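Local coordinates for major capsid protein (Paramecium bursaria Chlorella virus 1, PDB 5TIP) that is a glycosylated subunit that assembles as trimers to build the large icosahedral capsid of a chlorovirus, together with penton and minor capsid proteins, at residues R113-L118 with F154-G159; A117-N122 with K358-Q363; T132-V135 with G141-K144; D323-R328 with Y351-A356. All blocks are in the same frame, centred on the assembly; numbering follows the deposited sequence.

Contact 1: R113-L118 with F154-G159; sequences RTYDAL and FNQTPG
Tyr115 and Gln156 meet through their polar ends, with OH of Tyr115 2.9 Å from OE1 of Gln156. The oxygen lies obliquely to the phenol ring and comes next nearest to its CZ, at 3.6 Å. The two side chains run past each other in opposite directions, ring and amide planes 67° apart, and together they bridge backbones whose nearest CA atoms, those of Tyr115 and Gln156, are 12.6 Å apart. Tyr115 CG stands anti to the backbone nitrogen (chi1 174°), which sends the ring out from the helix, and the Gln156 chain is extended beyond CG to meet it.

Behind the tyrosine, helix 109-119 is braced by a salt bridge one turn along, Arg113 NH2 to Asp116 OD2 at 2.8 Å, and Arg113 NE pairs in addition with Glu89. Behind the glutamine, the side-chain ND2 of Asn155 donates to Thr67 O, tying helix 153-156 to strand 65-76. Thr157 then turns the chain as an ST turn, its OG1 accepting from Gly159 N at 3.2 Å. The contact is thus a side-chain bridge between helix 109-119 and the segment after strand 143-149, within the N-terminal jelly roll of a double jelly-roll capsid protein.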
# COMPACT_ATOMS: atom_id res chain seq x y z
N ARG A 113 -10.53 -17.46 -0.99
CA ARG A 113 -9.09 -17.69 -0.99
C ARG A 113 -8.43 -17.12 -2.24
O ARG A 113 -7.34 -16.54 -2.17
CB ARG A 113 -8.80 -19.19 -0.87
CG ARG A 113 -7.34 -19.55 -0.65
CD ARG A 113 -6.97 -19.61 0.83
NE ARG A 113 -7.26 -18.36 1.52
CZ ARG A 113 -6.45 -17.31 1.53
NH1 ARG A 113 -5.29 -17.36 0.89
NH2 ARG A 113 -6.80 -16.21 2.18
N THR A 114 -9.09 -17.28 -3.39
CA THR A 114 -8.54 -16.75 -4.64
C THR A 114 -8.60 -15.23 -4.68
O THR A 114 -7.64 -14.57 -5.11
CB THR A 114 -9.29 -17.35 -5.83
OG1 THR A 114 -9.11 -18.77 -5.85
CG2 THR A 114 -8.78 -16.76 -7.14
N TYR A 115 -9.71 -14.65 -4.22
CA TYR A 115 -9.83 -13.20 -4.18
C TYR A 115 -8.77 -12.59 -3.27
O TYR A 115 -8.19 -11.54 -3.59
CB TYR A 115 -11.23 -12.80 -3.71
CG TYR A 115 -11.41 -11.31 -3.50
CD1 TYR A 115 -11.78 -10.49 -4.55
CD2 TYR A 115 -11.23 -10.74 -2.25
CE1 TYR A 115 -11.95 -9.13 -4.36
CE2 TYR A 115 -11.40 -9.39 -2.05
CZ TYR A 115 -11.76 -8.59 -3.11
OH TYR A 115 -11.93 -7.23 -2.92
N ASP A 116 -8.50 -13.22 -2.13
CA ASP A 116 -7.50 -12.70 -1.20
C ASP A 116 -6.11 -12.75 -1.81
O ASP A 116 -5.30 -11.83 -1.60
CB ASP A 116 -7.55 -13.49 0.11
CG ASP A 116 -6.63 -12.92 1.17
OD1 ASP A 116 -6.80 -11.73 1.53
OD2 ASP A 116 -5.75 -13.65 1.65
N ALA A 117 -5.81 -13.80 -2.58
CA ALA A 117 -4.48 -13.93 -3.16
C ALA A 117 -4.24 -12.92 -4.28
O ALA A 117 -3.09 -12.55 -4.54
CB ALA A 117 -4.27 -15.35 -3.68
N LEU A 118 -5.30 -12.47 -4.95
CA LEU A 118 -5.16 -11.59 -6.10
C LEU A 118 -5.42 -10.12 -5.79
O LEU A 118 -4.66 -9.26 -6.25
CB LEU A 118 -6.11 -12.04 -7.22
CG LEU A 118 -5.67 -13.20 -8.11
CD1 LEU A 118 -6.80 -13.61 -9.03
CD2 LEU A 118 -4.44 -12.82 -8.92
N PHE A 154 -22.71 -4.92 -3.11
CA PHE A 154 -23.05 -3.86 -2.18
C PHE A 154 -22.17 -3.87 -0.93
O PHE A 154 -22.34 -3.00 -0.07
CB PHE A 154 -24.53 -3.93 -1.78
CG PHE A 154 -24.90 -5.17 -1.02
CD1 PHE A 154 -25.18 -6.35 -1.68
CD2 PHE A 154 -25.00 -5.14 0.36
CE1 PHE A 154 -25.53 -7.49 -0.98
CE2 PHE A 154 -25.35 -6.27 1.07
CZ PHE A 154 -25.61 -7.45 0.40
N ASN A 155 -21.26 -4.83 -0.81
CA ASN A 155 -20.34 -4.87 0.32
C ASN A 155 -19.02 -4.16 0.04
O ASN A 155 -18.28 -3.86 0.98
CB ASN A 155 -20.03 -6.32 0.71
CG ASN A 155 -21.27 -7.11 1.04
OD1 ASN A 155 -21.44 -8.23 0.58
ND2 ASN A 155 -22.14 -6.53 1.86
N GLN A 156 -18.70 -3.90 -1.23
CA GLN A 156 -17.38 -3.40 -1.59
C GLN A 156 -17.34 -1.90 -1.88
O GLN A 156 -16.25 -1.33 -1.92
CB GLN A 156 -16.85 -4.16 -2.81
CG GLN A 156 -16.80 -5.66 -2.61
CD GLN A 156 -15.93 -6.36 -3.63
OE1 GLN A 156 -14.72 -6.49 -3.44
NE2 GLN A 156 -16.53 -6.81 -4.72
N THR A 157 -18.50 -1.27 -2.09
CA THR A 157 -18.52 0.17 -2.31
C THR A 157 -19.87 0.70 -1.87
O THR A 157 -20.90 0.10 -2.21
CB THR A 157 -18.25 0.53 -3.78
OG1 THR A 157 -18.56 1.92 -3.99
CG2 THR A 157 -19.09 -0.33 -4.72
N PRO A 158 -19.91 1.80 -1.12
CA PRO A 158 -21.20 2.38 -0.73
C PRO A 158 -22.02 2.88 -1.90
O PRO A 158 -23.24 3.02 -1.77
CB PRO A 158 -20.81 3.52 0.22
CG PRO A 158 -19.40 3.85 -0.15
CD PRO A 158 -18.77 2.55 -0.56
N GLY A 159 -21.39 3.16 -3.04
CA GLY A 159 -22.12 3.60 -4.22
C GLY A 159 -23.06 2.55 -4.79
O GLY A 159 -23.89 2.89 -5.64

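Contact 2: A117-N122 with K358-Q363; sequences ALFRMN and KPAGRQ
Phe119 carries the apolar part of the contact, reaching from helix 109-119 to the loop after strand 350-354. Its CD1 touches CB of Ala360 at 3.8 Å, the methyl lying obliquely to the ring. CB of Pro359 comes instead to the ring's edge, near its plane, 4.2 Å from CE1 of Phe119. Neighbouring ring atoms thus rest on successive residues of the loop, and the backbones come close as well, with CA of Phe119 6.6 Å from CA of Ala360. With CG anti to the carbonyl carbon (chi1 -62°), the phenylalanine directs its ring at the loop. Further ring packing comes from Tyr260, which meets Phe119 with planes at about 45° and also touches Pro359.

Hydrogen bonding shapes the loop rather than joining it to the helix. Gly361 N donates to Lys358 O at 3.1 Å, closing a turn whose two middle residues, Pro359 and Ala360, are the very ones that meet Phe119. Lys259 NZ holds the same loop from strand 257-266 by bonding the carbonyls of both Pro359 and Gly361. On the helix side, the residue after Phe119 reaches across the trimer, Arg120 donating through NH2 to Tyr339 OH of a third subunit.

The contact joins the two halves of a double jelly-roll capsid protein, a helix of the N-terminal half resting on a type I beta turn of the C-terminal half.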
# COMPACT_ATOMS: atom_id res chain seq x y z
N ALA A 117 -5.81 -13.80 -2.58
CA ALA A 117 -4.48 -13.93 -3.16
C ALA A 117 -4.24 -12.92 -4.28
O ALA A 117 -3.09 -12.55 -4.54
CB ALA A 117 -4.27 -15.35 -3.68
N LEU A 118 -5.30 -12.47 -4.95
CA LEU A 118 -5.16 -11.59 -6.10
C LEU A 118 -5.42 -10.12 -5.79
O LEU A 118 -4.66 -9.26 -6.25
CB LEU A 118 -6.11 -12.04 -7.22
CG LEU A 118 -5.67 -13.20 -8.11
CD1 LEU A 118 -6.80 -13.61 -9.03
CD2 LEU A 118 -4.44 -12.82 -8.92
N PHE A 119 -6.46 -9.81 -5.02
CA PHE A 119 -6.95 -8.44 -4.92
C PHE A 119 -6.76 -7.81 -3.55
O PHE A 119 -7.06 -6.62 -3.39
CB PHE A 119 -8.42 -8.39 -5.34
CG PHE A 119 -8.65 -8.82 -6.76
CD1 PHE A 119 -8.35 -7.96 -7.80
CD2 PHE A 119 -9.14 -10.08 -7.05
CE1 PHE A 119 -8.54 -8.35 -9.11
CE2 PHE A 119 -9.34 -10.47 -8.36
CZ PHE A 119 -9.04 -9.61 -9.39
N ARG A 120 -6.29 -8.55 -2.56
CA ARG A 120 -5.84 -7.95 -1.32
C ARG A 120 -4.31 -7.91 -1.30
O ARG A 120 -3.64 -8.68 -1.98
CB ARG A 120 -6.37 -8.70 -0.10
CG ARG A 120 -7.81 -8.36 0.24
CD ARG A 120 -8.16 -8.74 1.67
NE ARG A 120 -9.60 -8.69 1.90
CZ ARG A 120 -10.43 -9.69 1.65
NH1 ARG A 120 -9.97 -10.83 1.15
NH2 ARG A 120 -11.73 -9.56 1.89
N MET A 121 -3.78 -6.98 -0.51
CA MET A 121 -2.34 -6.78 -0.49
C MET A 121 -1.95 -6.03 0.77
O MET A 121 -2.78 -5.39 1.42
CB MET A 121 -1.86 -6.00 -1.73
CG MET A 121 -2.40 -4.58 -1.78
SD MET A 121 -1.97 -3.70 -3.30
CE MET A 121 -2.93 -4.61 -4.51
N ASN A 122 -0.67 -6.13 1.11
CA ASN A 122 -0.00 -5.26 2.09
C ASN A 122 -0.64 -5.50 3.47
O ASN A 122 -1.01 -6.64 3.78
CB ASN A 122 -0.06 -3.83 1.60
CG ASN A 122 0.65 -3.65 0.27
OD1 ASN A 122 1.65 -4.31 0.00
ND2 ASN A 122 0.13 -2.76 -0.56
N LYS A 358 -8.36 -1.99 -15.12
CA LYS A 358 -8.34 -1.97 -13.66
C LYS A 358 -9.38 -2.97 -13.16
O LYS A 358 -10.51 -2.59 -12.82
CB LYS A 358 -8.63 -0.56 -13.11
CG LYS A 358 -7.61 0.49 -13.54
CD LYS A 358 -7.93 1.85 -12.94
CE LYS A 358 -7.46 1.96 -11.49
NZ LYS A 358 -8.32 1.21 -10.53
N PRO A 359 -9.03 -4.25 -13.10
CA PRO A 359 -10.01 -5.26 -12.68
C PRO A 359 -10.49 -5.10 -11.25
O PRO A 359 -11.61 -5.52 -10.93
CB PRO A 359 -9.26 -6.59 -12.88
CG PRO A 359 -7.82 -6.22 -12.80
CD PRO A 359 -7.72 -4.85 -13.41
N ALA A 360 -9.68 -4.51 -10.37
CA ALA A 360 -10.09 -4.32 -8.99
C ALA A 360 -10.95 -3.08 -8.78
O ALA A 360 -11.45 -2.87 -7.67
CB ALA A 360 -8.85 -4.23 -8.08
N GLY A 361 -11.12 -2.28 -9.83
CA GLY A 361 -11.93 -1.08 -9.74
C GLY A 361 -13.37 -1.37 -10.11
O GLY A 361 -13.64 -2.14 -11.02
N ARG A 362 -14.30 -0.74 -9.40
CA ARG A 362 -15.72 -0.95 -9.67
C ARG A 362 -16.12 -0.40 -11.04
O ARG A 362 -16.96 -0.97 -11.72
CB ARG A 362 -16.57 -0.33 -8.57
CG ARG A 362 -16.17 -0.80 -7.17
CD ARG A 362 -16.82 -2.12 -6.81
NE ARG A 362 -16.31 -3.24 -7.59
CZ ARG A 362 -15.23 -3.95 -7.27
NH1 ARG A 362 -14.55 -3.66 -6.17
NH2 ARG A 362 -14.83 -4.95 -8.04
N GLN A 363 -15.51 0.72 -11.42
CA GLN A 363 -15.80 1.33 -12.71
C GLN A 363 -15.34 0.40 -13.83
O GLN A 363 -14.18 0.00 -13.86
CB GLN A 363 -15.10 2.68 -12.83
CG GLN A 363 -14.84 3.11 -14.26
CD GLN A 363 -16.06 3.70 -14.92
OE1 GLN A 363 -16.78 4.50 -14.33
NE2 GLN A 363 -16.32 3.30 -16.16

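Contact 3: T132-V135 with G141-K144; sequences TDWV and GAQK
Lys144 NZ is gripped from several sides. It donates to the carbonyl O of Asp133 at 2.8 Å, with a C=O...N angle of 150° and the nitrogen tilted 21° from the carbonyl plane, and a second bond goes to Arg130 O, in helix 122-132. A water also accepts from it at 3.0 Å, and the same water accepts from Val135 N, so the ammonium group ties the last turn of helix 122-132 to the loop that follows it. The lysine reaches this far because every torsion along it is close to 180°, beginning with CG anti to the backbone nitrogen (chi1 175°).

On the way, its methylenes run alongside the indole of Trp134, the two side chains passing in opposite directions. CD sits over one face of the five-membered ring, 4.2 Å from its centroid, as a CH-pi contact, and CB approaches NE1 of Trp134 to 3.4 Å. Farther round the ring, Ala142 O lies obliquely, 3.4 Å from CZ2 of Trp134. The indole N-H is met in its plane by another water, through a weak bond, and that water reaches Gln143 O, also weakly. Phe146 packs edge-to-face with the same indole, and Lys77 makes a cation-pi contact with it.

The Asp133 carboxylate is engaged away from the lysine, with Thr84, Arg129 and Tyr86 N. The lysine charge is therefore met by carbonyl dipoles and water rather than by a carboxylate, which probably keeps it protonated, while its aliphatic part shields the buried tryptophan.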
# COMPACT_ATOMS: atom_id res chain seq x y z
N THR A 132 -9.40 -13.94 10.25
CA THR A 132 -9.84 -15.27 9.82
C THR A 132 -8.90 -16.39 10.24
O THR A 132 -9.10 -17.53 9.80
CB THR A 132 -10.03 -15.31 8.30
OG1 THR A 132 -8.81 -14.94 7.65
CG2 THR A 132 -11.14 -14.35 7.86
N ASP A 133 -7.89 -16.12 11.06
CA ASP A 133 -6.92 -17.15 11.39
C ASP A 133 -6.18 -16.76 12.67
O ASP A 133 -6.23 -15.61 13.11
CB ASP A 133 -5.93 -17.36 10.24
CG ASP A 133 -5.20 -18.68 10.33
OD1 ASP A 133 -5.36 -19.39 11.34
OD2 ASP A 133 -4.45 -19.02 9.38
N TRP A 134 -5.52 -17.75 13.26
CA TRP A 134 -4.58 -17.51 14.35
C TRP A 134 -3.21 -17.17 13.76
O TRP A 134 -2.68 -17.93 12.95
CB TRP A 134 -4.46 -18.74 15.26
CG TRP A 134 -5.64 -18.95 16.16
CD1 TRP A 134 -5.85 -18.38 17.38
CD2 TRP A 134 -6.75 -19.83 15.94
NE1 TRP A 134 -7.02 -18.83 17.92
CE2 TRP A 134 -7.60 -19.72 17.06
CE3 TRP A 134 -7.11 -20.68 14.89
CZ2 TRP A 134 -8.79 -20.43 17.16
CZ3 TRP A 134 -8.30 -21.39 15.00
CH2 TRP A 134 -9.12 -21.26 16.13
N VAL A 135 -2.65 -16.03 14.16
CA VAL A 135 -1.42 -15.54 13.55
C VAL A 135 -0.38 -15.21 14.61
O VAL A 135 0.64 -14.57 14.31
CB VAL A 135 -1.70 -14.30 12.68
CG1 VAL A 135 -2.63 -14.66 11.53
CG2 VAL A 135 -2.29 -13.18 13.51
N GLY A 141 -6.44 -25.28 22.34
CA GLY A 141 -7.43 -24.73 23.24
C GLY A 141 -7.59 -23.23 23.18
O GLY A 141 -8.41 -22.69 23.94
N ALA A 142 -6.85 -22.57 22.31
CA ALA A 142 -6.96 -21.13 22.16
C ALA A 142 -8.29 -20.80 21.50
O ALA A 142 -8.64 -21.38 20.47
CB ALA A 142 -5.81 -20.59 21.33
N GLN A 143 -9.04 -19.88 22.09
CA GLN A 143 -10.33 -19.49 21.55
C GLN A 143 -10.23 -18.08 21.00
O GLN A 143 -9.62 -17.21 21.62
CB GLN A 143 -11.43 -19.55 22.62
CG GLN A 143 -12.83 -19.63 22.05
CD GLN A 143 -13.90 -19.44 23.10
OE1 GLN A 143 -13.70 -18.74 24.08
NE2 GLN A 143 -15.05 -20.06 22.89
N LYS A 144 -10.83 -17.85 19.84
CA LYS A 144 -10.75 -16.54 19.22
C LYS A 144 -11.98 -16.24 18.38
O LYS A 144 -12.57 -17.13 17.78
CB LYS A 144 -9.49 -16.47 18.35
CG LYS A 144 -9.35 -15.20 17.53
CD LYS A 144 -8.05 -15.21 16.73
CE LYS A 144 -7.87 -13.91 15.96
NZ LYS A 144 -6.57 -13.84 15.24
O HOH W 1 -6.50 -17.22 20.38
O HOH W 2 -3.85 -14.68 16.14

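Contact 4: D323-R328 with Y351-A356; sequences DRFATR and YLYSFA
From CB, the side chain of Tyr353 leaves strand 350-354 with CG anti to the backbone nitrogen (chi1 -175°), which carries the ring across to Phe325. The near end of the ring is the looser one: CG is 4.1 Å from CE2 of Phe325, and CD1 is about equally distant from CE2 and CZ. Contact tightens outward, with CE1 3.5 Å and CZ 3.4 Å from the same Phe325 CE2. The two rings form an offset stack, centroids 4.3 Å apart and planes at 21°, each placing an atom near the rim of the other's face. Phe355 CE1 lies at the edge of the tyrosine ring, in its plane.

At the tip, OH rests 3.4 Å from CD2 of Phe325 and also over one face of the Arg324 guanidinium, 3.7 Å from NH1, with ring and guanidinium planes at right angles. The N-H groups of that arginine are directed to other partners: NE bonds to Gln6 OE1 of a third subunit and NH2 to Ile38 O of a second. The phenol oxygen thus lies over the flat cation, probably a favourable electrostatic position, while the guanidinium edge is left to tie three subunits of the trimer together.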
# COMPACT_ATOMS: atom_id res chain seq x y z
N ASP A 323 -6.65 -18.26 -31.65
CA ASP A 323 -5.96 -17.78 -30.46
C ASP A 323 -6.40 -16.37 -30.10
O ASP A 323 -6.28 -15.45 -30.92
CB ASP A 323 -4.45 -17.82 -30.67
CG ASP A 323 -3.91 -19.23 -30.81
OD1 ASP A 323 -4.73 -20.18 -30.84
OD2 ASP A 323 -2.68 -19.39 -30.88
N ARG A 324 -6.91 -16.19 -28.88
CA ARG A 324 -7.16 -14.85 -28.37
C ARG A 324 -5.85 -14.13 -28.09
O ARG A 324 -5.78 -12.90 -28.23
CB ARG A 324 -8.04 -14.93 -27.12
CG ARG A 324 -8.23 -13.61 -26.39
CD ARG A 324 -8.88 -12.56 -27.27
NE ARG A 324 -9.09 -11.31 -26.55
CZ ARG A 324 -8.15 -10.40 -26.36
NH1 ARG A 324 -6.92 -10.59 -26.83
NH2 ARG A 324 -8.42 -9.29 -25.69
N PHE A 325 -4.82 -14.87 -27.69
CA PHE A 325 -3.48 -14.33 -27.54
C PHE A 325 -2.49 -15.48 -27.64
O PHE A 325 -2.86 -16.65 -27.51
CB PHE A 325 -3.31 -13.57 -26.22
CG PHE A 325 -3.77 -14.33 -25.01
CD1 PHE A 325 -2.90 -15.17 -24.33
CD2 PHE A 325 -5.07 -14.20 -24.54
CE1 PHE A 325 -3.31 -15.87 -23.22
CE2 PHE A 325 -5.49 -14.91 -23.42
CZ PHE A 325 -4.61 -15.74 -22.76
N ALA A 326 -1.23 -15.13 -27.88
CA ALA A 326 -0.18 -16.13 -28.00
C ALA A 326 0.11 -16.78 -26.65
O ALA A 326 -0.12 -16.19 -25.59
CB ALA A 326 1.10 -15.50 -28.57
N THR A 327 0.63 -18.00 -26.71
CA THR A 327 0.87 -18.77 -25.50
C THR A 327 1.93 -18.10 -24.63
O THR A 327 3.00 -17.70 -25.12
CB THR A 327 1.33 -20.18 -25.86
OG1 THR A 327 0.34 -20.81 -26.69
CG2 THR A 327 1.52 -21.02 -24.61
N ARG A 328 1.63 -17.97 -23.34
CA ARG A 328 2.56 -17.43 -22.36
C ARG A 328 2.77 -18.45 -21.25
O ARG A 328 1.93 -19.33 -21.03
CB ARG A 328 2.06 -16.11 -21.77
CG ARG A 328 1.72 -15.04 -22.79
CD ARG A 328 2.94 -14.59 -23.57
NE ARG A 328 3.87 -13.80 -22.76
CZ ARG A 328 3.79 -12.49 -22.61
NH1 ARG A 328 2.83 -11.80 -23.21
NH2 ARG A 328 4.68 -11.85 -21.86
N TYR A 351 -3.61 -17.71 -10.93
CA TYR A 351 -3.37 -17.12 -12.24
C TYR A 351 -4.52 -16.19 -12.60
O TYR A 351 -5.65 -16.36 -12.15
CB TYR A 351 -3.20 -18.20 -13.31
CG TYR A 351 -2.19 -19.26 -12.94
CD1 TYR A 351 -0.84 -19.08 -13.24
CD2 TYR A 351 -2.57 -20.42 -12.29
CE1 TYR A 351 0.09 -20.04 -12.90
CE2 TYR A 351 -1.65 -21.38 -11.94
CZ TYR A 351 -0.32 -21.19 -12.25
OH TYR A 351 0.61 -22.15 -11.91
N LEU A 352 -4.20 -15.20 -13.44
CA LEU A 352 -5.14 -14.16 -13.82
C LEU A 352 -4.95 -13.79 -15.28
O LEU A 352 -3.81 -13.72 -15.76
CB LEU A 352 -4.97 -12.91 -12.95
CG LEU A 352 -5.69 -11.63 -13.37
CD1 LEU A 352 -7.17 -11.69 -12.99
CD2 LEU A 352 -5.03 -10.41 -12.76
N TYR A 353 -6.05 -13.57 -15.98
CA TYR A 353 -6.04 -12.87 -17.26
C TYR A 353 -7.14 -11.83 -17.24
O TYR A 353 -8.32 -12.17 -17.10
CB TYR A 353 -6.23 -13.82 -18.45
CG TYR A 353 -6.10 -13.10 -19.77
CD1 TYR A 353 -4.85 -12.75 -20.27
CD2 TYR A 353 -7.22 -12.75 -20.51
CE1 TYR A 353 -4.72 -12.08 -21.47
CE2 TYR A 353 -7.10 -12.08 -21.71
CZ TYR A 353 -5.85 -11.75 -22.19
OH TYR A 353 -5.72 -11.08 -23.38
N SER A 354 -6.76 -10.57 -17.38
CA SER A 354 -7.68 -9.45 -17.25
C SER A 354 -8.07 -8.93 -18.62
O SER A 354 -7.20 -8.68 -19.47
CB SER A 354 -7.07 -8.33 -16.41
OG SER A 354 -7.95 -7.23 -16.32
N PHE A 355 -9.37 -8.77 -18.84
CA PHE A 355 -9.87 -8.03 -19.99
C PHE A 355 -10.02 -6.55 -19.69
O PHE A 355 -10.34 -5.77 -20.59
CB PHE A 355 -11.22 -8.59 -20.46
CG PHE A 355 -11.21 -10.07 -20.68
CD1 PHE A 355 -10.63 -10.62 -21.80
CD2 PHE A 355 -11.81 -10.92 -19.75
CE1 PHE A 355 -10.63 -11.99 -22.00
CE2 PHE A 355 -11.81 -12.28 -19.95
CZ PHE A 355 -11.22 -12.82 -21.07
N ALA A 356 -9.80 -6.15 -18.44
CA ALA A 356 -10.00 -4.78 -17.98
C ALA A 356 -8.66 -4.15 -17.64
O ALA A 356 -7.70 -4.83 -17.27
CB ALA A 356 -10.91 -4.74 -16.75

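In the fold
Contacts 3 and 4 are buried, whereas contact 2 is only partly so and contact 1 joins partly exposed side chains although it lies close to the chain's centre. Contacts 1 and 2 share helix 109-119, their centres 8 Å apart; one is a meeting of polar ends, the other apolar. Contact 2 alone joins the N-terminal half to the C-terminal half. Contact 3 belongs to the N-terminal half and contact 4 to the C-terminal half, on opposite sides of the chain's centre, about 39 Å apart between centres. Each sets a cationic side chain beside an aromatic one, but contact 3 relies on a carbonyl and water, contact 4 on ring stacking. Leu118 packs on Leu352, joining contacts 1 and 2 to contact 4.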